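Local coordinates for ABC transporter substrate binding protein (Ribose) (Agrobacterium vitis, PDB 4WUT) that probably binds a sugar outside the cell membrane for uptake by an ABC transporter, and here holds beta-D-fucopyranose between its two lobes, at residues D46-K51 against G274-L279; Q146-E151 against S181-V186; A155-V160 against G187-Q192; L259-V264 against V295-K300. One frame throughout, in Å; residues are numbered along the deposited sequence.

Interaction 1 of 4, residues D46-K51 against G274-L279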
loop_
_atom_site.group_PDB
_atom_site.type_symbol
_atom_site.label_atom_id
_atom_site.label_comp_id
_atom_site.label_asym_id
_atom_site.label_seq_id
_atom_site.Cartn_x
_atom_site.Cartn_y
_atom_site.Cartn_z
ATOM N N ASP A 46 3.394 -16.205 -6.943
ATOM C CA ASP A 46 3.992 -17.178 -7.846
ATOM C C ASP A 46 4.724 -18.257 -7.056
ATOM O O ASP A 46 4.711 -19.435 -7.423
ATOM C CB ASP A 46 4.974 -16.483 -8.796
ATOM C CG ASP A 46 4.288 -15.836 -9.984
ATOM O OD1 ASP A 46 3.128 -16.189 -10.273
ATOM O OD2 ASP A 46 4.923 -14.987 -10.653
ATOM N N ALA A 47 5.375 -17.845 -5.977
ATOM C CA ALA A 47 6.132 -18.765 -5.134
ATOM C C ALA A 47 5.199 -19.789 -4.498
ATOM O O ALA A 47 5.452 -20.991 -4.555
ATOM C CB ALA A 47 6.883 -18.001 -4.065
ATOM N N ALA A 48 4.102 -19.302 -3.923
ATOM C CA ALA A 48 3.134 -20.175 -3.259
ATOM C C ALA A 48 2.497 -21.162 -4.229
ATOM O O ALA A 48 2.352 -22.345 -3.922
ATOM C CB ALA A 48 2.053 -19.339 -2.613
ATOM N N ILE A 49 2.090 -20.673 -5.393
ATOM C CA ILE A 49 1.372 -21.512 -6.336
ATOM C C ILE A 49 2.293 -22.609 -6.894
ATOM O O ILE A 49 1.856 -23.734 -7.151
ATOM C CB ILE A 49 0.750 -20.662 -7.465
ATOM C CG1 ILE A 49 -0.441 -21.379 -8.102
ATOM C CG2 ILE A 49 1.784 -20.326 -8.511
ATOM C CD1 ILE A 49 -1.672 -21.432 -7.222
ATOM N N GLY A 50 3.576 -22.287 -7.037
ATOM C CA GLY A 50 4.533 -23.216 -7.608
ATOM C C GLY A 50 4.891 -24.390 -6.715
ATOM O O GLY A 50 5.673 -25.253 -7.116
ATOM N N LYS A 51 4.328 -24.434 -5.514
ATOM C CA LYS A 51 4.608 -25.525 -4.581
ATOM C C LYS A 51 3.468 -26.547 -4.538
ATOM O O LYS A 51 3.380 -27.366 -3.618
ATOM C CB LYS A 51 4.887 -24.961 -3.188
ATOM C CG LYS A 51 6.142 -24.108 -3.145
ATOM C CD LYS A 51 6.599 -23.826 -1.731
ATOM C CE LYS A 51 5.573 -23.038 -0.956
ATOM N NZ LYS A 51 6.204 -22.376 0.225
ATOM N N GLY A 274 -1.344 -14.939 0.865
ATOM C CA GLY A 274 -2.653 -14.772 0.241
ATOM C C GLY A 274 -3.054 -16.027 -0.520
ATOM O O GLY A 274 -4.164 -16.574 -0.343
ATOM N N VAL A 275 -2.164 -16.487 -1.393
ATOM C CA VAL A 275 -2.419 -17.687 -2.171
ATOM C C VAL A 275 -2.495 -18.909 -1.231
ATOM O O VAL A 275 -3.387 -19.751 -1.352
ATOM C CB VAL A 275 -1.361 -17.865 -3.291
ATOM C CG1 VAL A 275 -1.445 -19.244 -3.897
ATOM C CG2 VAL A 275 -1.555 -16.818 -4.375
ATOM N N ASP A 276 -1.603 -18.997 -0.256
ATOM C CA ASP A 276 -1.643 -20.146 0.634
ATOM C C ASP A 276 -2.952 -20.184 1.433
ATOM O O ASP A 276 -3.465 -21.272 1.734
ATOM C CB ASP A 276 -0.420 -20.187 1.546
ATOM C CG ASP A 276 0.838 -20.656 0.808
ATOM O OD1 ASP A 276 0.716 -21.400 -0.192
ATOM O OD2 ASP A 276 1.952 -20.284 1.222
ATOM N N THR A 277 -3.508 -19.018 1.741
ATOM C CA THR A 277 -4.761 -18.965 2.503
ATOM C C THR A 277 -5.910 -19.473 1.636
ATOM O O THR A 277 -6.778 -20.231 2.092
ATOM C CB THR A 277 -5.043 -17.532 3.021
ATOM O OG1 THR A 277 -4.000 -17.147 3.941
ATOM C CG2 THR A 277 -6.383 -17.472 3.714
ATOM N N LEU A 278 -5.916 -19.053 0.376
ATOM C CA LEU A 278 -6.918 -19.559 -0.559
ATOM C C LEU A 278 -6.793 -21.068 -0.770
ATOM O O LEU A 278 -7.793 -21.766 -0.831
ATOM C CB LEU A 278 -6.833 -18.820 -1.887
ATOM C CG LEU A 278 -7.385 -17.396 -1.809
ATOM C CD1 LEU A 278 -7.007 -16.618 -3.081
ATOM C CD2 LEU A 278 -8.909 -17.365 -1.565
ATOM N N LEU A 279 -5.564 -21.575 -0.849
ATOM C CA LEU A 279 -5.356 -23.011 -1.005
ATOM C C LEU A 279 -5.930 -23.769 0.196
ATOM O O LEU A 279 -6.506 -24.837 0.036
ATOM C CB LEU A 279 -3.867 -23.328 -1.184
ATOM C CG LEU A 279 -3.274 -22.845 -2.516
ATOM C CD1 LEU A 279 -1.774 -23.032 -2.527
ATOM C CD2 LEU A 279 -3.925 -23.569 -3.696
HETATM O O HOH W 1 1.990 -23.211 -1.581
#
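Helices 36-49 and 267-282 pack side by side in the N-terminal lobe of this two-lobed binding protein, and Ala48 meets Val275 and Asp276 where they touch. The small Ala48 side chain points toward the partner helix, with CA of Ala48 and CA of Asp276 6.2 Å apart. Its CB rests against CG1 of Val275 at 3.7 Å. The same CB lies 3.4 Å from OD1 of Asp276. Val275 holds CG1 opposite its own backbone N (chi1 168°), which turns that methyl toward helix 36-49. CG1 also receives CD1 of Ile49 at 4.0 Å, the two side chains crossing at about a right angle. One water bridges the helices, donating to Ala48 O and, at 2.6 Å, to OD1 of Asp276; its separation from Ala48 O is unusually short, so that distance is doubtful. This oxygen of Ala48 sits near the helix end and also accepts from Lys51 N. Lys51 NZ stays 4.8 Å from OD2 of Asp276 and makes a long, weak ion pair with Glu272. Deeper in, Ile49 and Leu279 both lie on Ile26 of strand 25-29. Neighbouring helices laid over a central sheet are typical of the alpha/beta lobes of type I periplasmic binding proteins.

Interaction 2 of 4, residues Q146-E151 against S181-V186. With CA (calcium ion), chain G.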
loop_
_atom_site.group_PDB
_atom_site.type_symbol
_atom_site.label_atom_id
_atom_site.label_comp_id
_atom_site.label_asym_id
_atom_site.label_seq_id
_atom_site.Cartn_x
_atom_site.Cartn_y
_atom_site.Cartn_z
ATOM N N GLN A 146 10.179 13.120 15.676
ATOM C CA GLN A 146 11.474 12.982 16.304
ATOM C C GLN A 146 12.551 13.740 15.550
ATOM O O GLN A 146 13.516 14.199 16.146
ATOM C CB GLN A 146 11.786 11.500 16.484
ATOM C CG GLN A 146 10.831 10.872 17.512
ATOM C CD GLN A 146 10.873 11.598 18.847
ATOM O OE1 GLN A 146 9.854 12.039 19.381
ATOM N NE2 GLN A 146 12.057 11.766 19.341
ATOM N N LYS A 147 12.363 13.953 14.246
ATOM C CA LYS A 147 13.363 14.659 13.484
ATOM C C LYS A 147 13.010 16.133 13.324
ATOM O O LYS A 147 13.903 16.993 13.379
ATOM C CB LYS A 147 13.588 13.981 12.123
ATOM C CG LYS A 147 14.593 14.657 11.248
ATOM C CD LYS A 147 16.016 14.429 11.698
ATOM C CE LYS A 147 16.962 15.368 10.948
ATOM N NZ LYS A 147 16.591 16.814 11.159
ATOM N N VAL A 148 11.723 16.436 13.208
ATOM C CA VAL A 148 11.257 17.789 12.934
ATOM C C VAL A 148 11.000 18.597 14.195
ATOM O O VAL A 148 11.140 19.825 14.194
ATOM C CB VAL A 148 9.960 17.742 12.114
ATOM C CG1 VAL A 148 9.210 19.068 12.188
ATOM C CG2 VAL A 148 10.274 17.340 10.666
ATOM N N GLY A 149 10.661 17.906 15.283
ATOM C CA GLY A 149 10.119 18.568 16.462
ATOM C C GLY A 149 8.602 18.720 16.354
ATOM O O GLY A 149 7.943 18.062 15.534
ATOM N N THR A 150 8.058 19.638 17.143
ATOM C CA THR A 150 6.617 19.688 17.344
ATOM C C THR A 150 5.974 20.995 16.880
ATOM O O THR A 150 4.756 21.166 17.038
ATOM C CB THR A 150 6.284 19.453 18.844
ATOM O OG1 THR A 150 7.083 20.315 19.664
ATOM C CG2 THR A 150 6.554 18.006 19.225
ATOM N N GLU A 151 6.770 21.890 16.292
ATOM C CA GLU A 151 6.292 23.183 15.796
ATOM C C GLU A 151 6.695 23.354 14.333
ATOM O O GLU A 151 7.791 22.986 13.932
ATOM C CB GLU A 151 6.869 24.339 16.624
ATOM C CG GLU A 151 6.449 24.339 18.075
ATOM C CD GLU A 151 7.299 25.271 18.934
ATOM O OE1 GLU A 151 7.709 26.344 18.444
ATOM O OE2 GLU A 151 7.571 24.930 20.104
ATOM N N SER A 181 1.706 16.916 18.735
ATOM C CA SER A 181 2.447 18.089 18.310
ATOM C C SER A 181 1.482 19.228 18.016
ATOM O O SER A 181 0.250 19.064 18.117
ATOM C CB SER A 181 3.280 17.792 17.063
ATOM O OG SER A 181 2.459 17.779 15.907
ATOM N N LYS A 182 2.044 20.383 17.689
ATOM C CA LYS A 182 1.239 21.456 17.125
ATOM C C LYS A 182 1.684 21.743 15.676
ATOM O O LYS A 182 1.535 22.853 15.181
ATOM C CB LYS A 182 1.247 22.718 17.996
ATOM C CG LYS A 182 2.576 23.105 18.617
ATOM C CD LYS A 182 2.481 24.484 19.269
ATOM C CE LYS A 182 1.526 24.507 20.445
ATOM N NZ LYS A 182 2.044 23.749 21.624
ATOM N N LEU A 183 2.225 20.727 15.009
ATOM C CA LEU A 183 2.550 20.852 13.587
ATOM C C LEU A 183 1.301 21.143 12.780
ATOM O O LEU A 183 0.221 20.596 13.040
ATOM C CB LEU A 183 3.227 19.593 13.057
ATOM C CG LEU A 183 4.585 19.248 13.669
ATOM C CD1 LEU A 183 5.058 17.820 13.355
ATOM C CD2 LEU A 183 5.647 20.259 13.243
ATOM N N GLN A 184 1.471 22.025 11.800
ATOM C CA GLN A 184 0.411 22.387 10.867
ATOM C C GLN A 184 0.511 21.524 9.642
ATOM O O GLN A 184 1.575 21.462 9.039
ATOM C CB GLN A 184 0.566 23.848 10.455
ATOM C CG GLN A 184 -0.373 24.276 9.357
ATOM C CD GLN A 184 -0.233 25.748 9.005
ATOM O OE1 GLN A 184 0.257 26.552 9.809
ATOM N NE2 GLN A 184 -0.659 26.107 7.792
ATOM N N ILE A 185 -0.584 20.873 9.261
ATOM C CA ILE A 185 -0.582 20.009 8.097
ATOM C C ILE A 185 -1.057 20.779 6.864
ATOM O O ILE A 185 -2.108 21.417 6.885
ATOM C CB ILE A 185 -1.441 18.764 8.324
ATOM C CG1 ILE A 185 -0.774 17.855 9.367
ATOM C CG2 ILE A 185 -1.668 18.005 7.017
ATOM C CD1 ILE A 185 -1.661 16.761 9.881
ATOM N N VAL A 186 -0.225 20.771 5.824
ATOM C CA VAL A 186 -0.546 21.281 4.493
ATOM C C VAL A 186 -0.980 20.082 3.641
ATOM O O VAL A 186 -0.346 19.025 3.657
ATOM C CB VAL A 186 0.713 21.911 3.859
ATOM C CG1 VAL A 186 0.394 22.484 2.492
ATOM C CG2 VAL A 186 1.294 22.984 4.791
HETATM CA CA CA G . -2.084 19.121 19.050
HETATM O O HOH W 2 -3.893 18.242 20.406
HETATM O O HOH W 3 -4.002 20.443 19.080
HETATM O O HOH W 4 -2.333 20.030 16.870
#
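Lys182 N donates to Thr150 O at 2.9 Å, and the amide lies in the plane of the carbonyl. This bond ties together two turns in the C-terminal lobe, each leading from a helix into a strand: helix 133-148 into strand 153-158, and helix 164-180 into strand 184-190. Gly149 ends the helical course of the first, with a positive phi of 87°. The second turn is an ST turn. Ser181 OG sits between its own backbone N and carbonyl carbon (chi1 77°), and from there accepts from Leu183 N at 3.1 Å. It is also hydrogen-bonded to Ile177 O at the end of helix 164-180, so this hydroxyl joins the helix end to the turn. The turn also binds a calcium ion. Ser181 O coordinates it at 2.5 Å, with Lys178 O and three waters as further ligands. The side chains add carbon contacts. CB of Thr150 lies against CB of Ser181 at 3.9 Å. Glu151 and Lys182 run alongside each other and touch through their CG atoms, while OE2 of Glu151 and NZ of Lys182 stay well apart. Leu183 closes the inner side. Its CD1 reaches Gly149 O at 3.6 Å, and its CD2 touches both CG1 of Val148 at 3.9 Å and the carbonyl carbon of Glu151 at 3.4 Å.

Interaction 3 of 4, residues A155-V160 against G187-Q192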
loop_
_atom_site.group_PDB
_atom_site.type_symbol
_atom_site.label_atom_id
_atom_site.label_comp_id
_atom_site.label_asym_id
_atom_site.label_seq_id
_atom_site.Cartn_x
_atom_site.Cartn_y
_atom_site.Cartn_z
ATOM N N ALA A 155 3.807 18.664 5.121
ATOM C CA ALA A 155 2.862 18.360 4.047
ATOM C C ALA A 155 2.556 16.886 3.982
ATOM O O ALA A 155 3.428 16.047 4.215
ATOM C CB ALA A 155 3.435 18.809 2.715
ATOM N N VAL A 156 1.308 16.559 3.629
ATOM C CA VAL A 156 0.885 15.180 3.456
ATOM C C VAL A 156 0.550 14.945 1.985
ATOM O O VAL A 156 -0.422 15.525 1.450
ATOM C CB VAL A 156 -0.342 14.854 4.323
ATOM C CG1 VAL A 156 -0.871 13.483 3.975
ATOM C CG2 VAL A 156 0.052 14.932 5.789
HETATM N N MSE A 157 1.358 14.103 1.354
HETATM C CA MSE A 157 1.185 13.682 -0.038
HETATM C C MSE A 157 0.587 12.284 -0.017
HETATM O O MSE A 157 1.257 11.283 0.305
HETATM C CB MSE A 157 2.536 13.665 -0.779
HETATM C CG MSE A 157 3.422 14.874 -0.474
HETATM SE SE MSE A 157 2.572 16.636 -0.683
HETATM C CE MSE A 157 2.368 16.691 -2.576
ATOM N N SER A 158 -0.700 12.209 -0.370
ATOM C CA SER A 158 -1.402 10.945 -0.386
ATOM C C SER A 158 -1.674 10.503 -1.828
ATOM O O SER A 158 -1.142 11.082 -2.759
ATOM C CB SER A 158 -2.681 11.051 0.431
ATOM O OG SER A 158 -3.284 9.771 0.561
ATOM N N TYR A 159 -2.427 9.421 -1.969
ATOM C CA TYR A 159 -2.545 8.756 -3.256
ATOM C C TYR A 159 -3.985 8.779 -3.750
ATOM O O TYR A 159 -4.372 9.706 -4.456
ATOM C CB TYR A 159 -1.911 7.336 -3.241
ATOM C CG TYR A 159 -2.120 6.429 -2.073
ATOM C CD1 TYR A 159 -1.480 6.667 -0.860
ATOM C CD2 TYR A 159 -2.844 5.252 -2.199
ATOM C CE1 TYR A 159 -1.610 5.815 0.201
ATOM C CE2 TYR A 159 -2.972 4.385 -1.140
ATOM C CZ TYR A 159 -2.352 4.671 0.063
ATOM O OH TYR A 159 -2.470 3.813 1.122
ATOM N N VAL A 160 -4.760 7.760 -3.396
ATOM C CA VAL A 160 -6.176 7.709 -3.791
ATOM C C VAL A 160 -7.023 7.898 -2.548
ATOM O O VAL A 160 -6.988 7.067 -1.622
ATOM C CB VAL A 160 -6.518 6.377 -4.500
ATOM C CG1 VAL A 160 -8.016 6.291 -4.828
ATOM C CG2 VAL A 160 -5.707 6.208 -5.807
ATOM N N GLY A 187 -2.066 20.235 2.888
ATOM C CA GLY A 187 -2.659 19.090 2.222
ATOM C C GLY A 187 -3.816 18.545 3.033
ATOM O O GLY A 187 -4.406 19.271 3.855
ATOM N N PRO A 188 -4.154 17.273 2.828
ATOM C CA PRO A 188 -3.516 16.306 1.928
ATOM C C PRO A 188 -3.709 16.594 0.457
ATOM O O PRO A 188 -4.708 17.223 0.020
ATOM C CB PRO A 188 -4.188 14.990 2.292
ATOM C CG PRO A 188 -5.564 15.409 2.765
ATOM C CD PRO A 188 -5.313 16.689 3.521
ATOM N N TYR A 189 -2.725 16.152 -0.311
ATOM C CA TYR A 189 -2.805 16.157 -1.756
ATOM C C TYR A 189 -2.966 14.710 -2.203
ATOM O O TYR A 189 -2.615 13.772 -1.463
ATOM C CB TYR A 189 -1.564 16.832 -2.346
ATOM C CG TYR A 189 -1.494 18.275 -1.911
ATOM C CD1 TYR A 189 -2.280 19.244 -2.519
ATOM C CD2 TYR A 189 -0.704 18.660 -0.843
ATOM C CE1 TYR A 189 -2.250 20.565 -2.087
ATOM C CE2 TYR A 189 -0.687 19.970 -0.411
ATOM C CZ TYR A 189 -1.452 20.908 -1.026
ATOM O OH TYR A 189 -1.416 22.199 -0.584
ATOM N N TYR A 190 -3.542 14.506 -3.387
ATOM C CA TYR A 190 -3.817 13.155 -3.877
ATOM C C TYR A 190 -3.198 12.920 -5.236
ATOM O O TYR A 190 -3.627 13.514 -6.240
ATOM C CB TYR A 190 -5.311 12.863 -3.883
ATOM C CG TYR A 190 -5.911 12.931 -2.487
ATOM C CD1 TYR A 190 -5.702 11.916 -1.556
ATOM C CD2 TYR A 190 -6.635 14.034 -2.092
ATOM C CE1 TYR A 190 -6.236 11.992 -0.280
ATOM C CE2 TYR A 190 -7.181 14.126 -0.836
ATOM C CZ TYR A 190 -6.997 13.115 0.060
ATOM O OH TYR A 190 -7.551 13.248 1.325
ATOM N N SER A 191 -2.212 12.034 -5.286
ATOM C CA SER A 191 -1.458 11.765 -6.506
ATOM C C SER A 191 -2.158 10.797 -7.456
ATOM O O SER A 191 -1.705 10.614 -8.592
ATOM C CB SER A 191 -0.128 11.120 -6.195
ATOM O OG SER A 191 -0.346 9.819 -5.689
ATOM N N GLN A 192 -3.235 10.156 -7.003
ATOM C CA GLN A 192 -3.886 9.045 -7.743
ATOM C C GLN A 192 -2.901 7.890 -8.046
ATOM O O GLN A 192 -3.063 7.118 -8.989
ATOM C CB GLN A 192 -4.583 9.523 -9.031
ATOM C CG GLN A 192 -5.486 10.712 -8.797
ATOM C CD GLN A 192 -6.532 10.418 -7.780
ATOM O OE1 GLN A 192 -6.988 9.280 -7.653
ATOM N NE2 GLN A 192 -6.932 11.438 -7.047
#
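Ser158 N donates to Tyr189 O at 2.7 Å, and Tyr189 N donates to Val156 O at 3.0 Å, so strands 153-158 and 184-190 are joined as parallel neighbours. The pairing goes on past the strand ends. Ser191 N bonds to Ser158 O at 2.9 Å, and Gln192 N bonds to Tyr159 O at 2.8 Å. This last donor stands above the carbonyl plane rather than on a lone pair. Pro188, which follows a cis peptide bond, adds a CA-H...O contact to Val156 O. Outside the backbone ladder, selenomethionine Met157 and Tyr189 share one face of the sheet. The bend at chi2 (-51°) brings SE of Met157 to CD2 of Tyr189 at 3.9 Å, and that at chi3 (-69°) sets CE near CB of Tyr189. This is an oblique Met-aromatic contact. Ser158 and Tyr190 share the other face, where CB of Ser158 lies 3.7 Å from CD1 of Tyr190. Ser158 OG is hydrogen-bonded to Glu166. Tyr159 O approaches the Tyr190 ring at its edge. Tyr159 leaves the backbone heading away from the partner strand, though its CB still touches OG of Ser191. Its OH is hydrogen-bonded to Ser165 OG, and its side chain touches the bound fucose. The two strands and helix 164-180 form a beta-alpha-beta unit. Tyr159, just past the C-terminal end of strand 153-158, lines the sugar pocket, as strand-end residues do in periplasmic binding proteins.

Interaction 4 of 4, residues L259-V264 against V295-K300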
loop_
_atom_site.group_PDB
_atom_site.type_symbol
_atom_site.label_atom_id
_atom_site.label_comp_id
_atom_site.label_asym_id
_atom_site.label_seq_id
_atom_site.Cartn_x
_atom_site.Cartn_y
_atom_site.Cartn_z
ATOM N N LEU A 259 15.361 10.917 1.693
ATOM C CA LEU A 259 14.348 10.477 2.645
ATOM C C LEU A 259 15.019 10.011 3.934
ATOM O O LEU A 259 15.974 9.239 3.902
ATOM C CB LEU A 259 13.519 9.329 2.063
ATOM C CG LEU A 259 12.269 9.690 1.251
ATOM C CD1 LEU A 259 12.566 10.601 0.066
ATOM C CD2 LEU A 259 11.630 8.399 0.791
ATOM N N GLU A 260 14.492 10.469 5.062
ATOM C CA GLU A 260 14.955 10.045 6.378
ATOM C C GLU A 260 14.536 8.613 6.699
ATOM O O GLU A 260 15.271 7.875 7.349
ATOM C CB GLU A 260 14.379 10.996 7.423
ATOM C CG GLU A 260 14.747 10.644 8.828
ATOM C CD GLU A 260 16.220 10.896 9.128
ATOM O OE1 GLU A 260 16.861 11.736 8.459
ATOM O OE2 GLU A 260 16.741 10.244 10.048
ATOM N N ALA A 261 13.353 8.218 6.254
ATOM C CA ALA A 261 12.853 6.868 6.507
ATOM C C ALA A 261 11.833 6.502 5.462
ATOM O O ALA A 261 11.231 7.382 4.828
ATOM C CB ALA A 261 12.241 6.762 7.896
ATOM N N THR A 262 11.649 5.205 5.266
ATOM C CA THR A 262 10.492 4.732 4.520
ATOM C C THR A 262 9.905 3.532 5.258
ATOM O O THR A 262 10.653 2.691 5.756
ATOM C CB THR A 262 10.849 4.433 3.031
ATOM O OG1 THR A 262 9.646 4.187 2.286
ATOM C CG2 THR A 262 11.779 3.262 2.893
ATOM N N VAL A 263 8.563 3.478 5.341
ATOM C CA VAL A 263 7.873 2.416 6.060
ATOM C C VAL A 263 7.563 1.310 5.054
ATOM O O VAL A 263 6.790 1.516 4.104
ATOM C CB VAL A 263 6.568 2.931 6.728
ATOM C CG1 VAL A 263 5.875 1.834 7.512
ATOM C CG2 VAL A 263 6.847 4.147 7.618
ATOM N N VAL A 264 8.130 0.139 5.279
ATOM C CA VAL A 264 8.102 -0.933 4.310
ATOM C C VAL A 264 7.201 -2.059 4.793
ATOM O O VAL A 264 7.306 -2.529 5.927
ATOM C CB VAL A 264 9.529 -1.467 4.017
ATOM C CG1 VAL A 264 9.496 -2.487 2.888
ATOM C CG2 VAL A 264 10.465 -0.306 3.661
ATOM N N VAL A 295 5.470 -4.595 9.416
ATOM C CA VAL A 295 6.122 -3.428 8.857
ATOM C C VAL A 295 7.508 -3.287 9.444
ATOM O O VAL A 295 7.784 -3.739 10.569
ATOM C CB VAL A 295 5.360 -2.109 9.141
ATOM C CG1 VAL A 295 4.150 -2.003 8.257
ATOM C CG2 VAL A 295 4.999 -2.006 10.622
ATOM N N VAL A 296 8.375 -2.654 8.668
ATOM C CA VAL A 296 9.692 -2.258 9.128
ATOM C C VAL A 296 9.928 -0.810 8.710
ATOM O O VAL A 296 9.756 -0.452 7.541
ATOM C CB VAL A 296 10.780 -3.144 8.512
ATOM C CG1 VAL A 296 12.180 -2.737 9.034
ATOM C CG2 VAL A 296 10.503 -4.602 8.809
ATOM N N VAL A 297 10.310 0.032 9.665
ATOM C CA VAL A 297 10.698 1.398 9.343
ATOM C C VAL A 297 12.162 1.361 8.966
ATOM O O VAL A 297 13.025 1.106 9.807
ATOM C CB VAL A 297 10.464 2.363 10.519
ATOM C CG1 VAL A 297 10.941 3.761 10.161
ATOM C CG2 VAL A 297 8.971 2.391 10.882
ATOM N N VAL A 298 12.429 1.615 7.694
ATOM C CA VAL A 298 13.764 1.494 7.135
ATOM C C VAL A 298 14.422 2.868 7.057
ATOM O O VAL A 298 13.858 3.813 6.492
ATOM C CB VAL A 298 13.714 0.882 5.717
ATOM C CG1 VAL A 298 15.069 0.969 5.071
ATOM C CG2 VAL A 298 13.240 -0.560 5.745
ATOM N N THR A 299 15.638 2.931 7.602
ATOM C CA THR A 299 16.436 4.140 7.691
ATOM C C THR A 299 17.879 3.781 7.381
ATOM O O THR A 299 18.199 2.615 7.148
ATOM C CB THR A 299 16.415 4.712 9.109
ATOM O OG1 THR A 299 17.112 3.817 9.992
ATOM C CG2 THR A 299 14.988 4.926 9.607
ATOM N N LYS A 300 18.754 4.785 7.395
ATOM C CA LYS A 300 20.188 4.545 7.249
ATOM C C LYS A 300 20.731 3.678 8.389
ATOM O O LYS A 300 21.781 3.045 8.258
ATOM C CB LYS A 300 20.940 5.879 7.212
ATOM C CG LYS A 300 20.975 6.605 5.868
ATOM C CD LYS A 300 21.679 7.973 6.024
ATOM C CE LYS A 300 21.873 8.725 4.717
ATOM N NZ LYS A 300 22.520 10.084 4.928
HETATM O O HOH W 5 17.940 7.543 7.350
#
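Val264 and Val298 both turn CG2 away from their own carbonyl carbon and CG1 away from the backbone N (chi1 -174° and 171°). The CG2 methyls are thereby brought together at 3.5 Å, a tight pair for two carbons. They belong to strands 261-265 and 290-298, which run antiparallel in the sheet of the C-terminal lobe. Thr262 and Val298 make a hydrogen-bonded pair, with N to O distances of 2.9 Å from Thr262 N to Val298 O and 2.8 Å from Val298 N to Thr262 O. Val264 and Val296 form a second pair of the same kind. Between them Val263 and Val297 face each other as a non-hydrogen-bonded pair, their CG2 atoms 4.3 Å apart. Val263 and Val297 look toward helix 133-148, meeting Ala140 and Leu139. On the opposite face Thr262 lies beside Val298, both pointing the same way, and its OG1 is hydrogen-bonded to Asp245 O. Past the last pair, CG2 of Thr299 meets CB of Ala261 at 3.7 Å, while Thr299 OG1 accepts from Gln301 N. Further along, a water links the two chain segments: it donates to Glu260 O at 2.7 Å and accepts from Lys300 N at 2.9 Å.

In the fold
Interaction 1 lies in the N-terminal lobe and the other three in the C-terminal lobe. All four are partly buried. Interactions 3 and 4 lie nearer the chain's centre, their own centres about 14 Å from it, against about 20 and 24 Å for interactions 1 and 2. Interactions 3 and 4 are sheet pairings held by backbone bonds, parallel in one and antiparallel in the other. Interactions 2 and 3 share strand 184-190. Interaction 2 joins two turns by one backbone bond, with a calcium ion bound beside it, while interaction 1 uses small apolar contacts and one water between helices. Helix 267-282 of interaction 1 connects the two strands of interaction 4. Interaction 3 alone holds a residue of the sugar pocket.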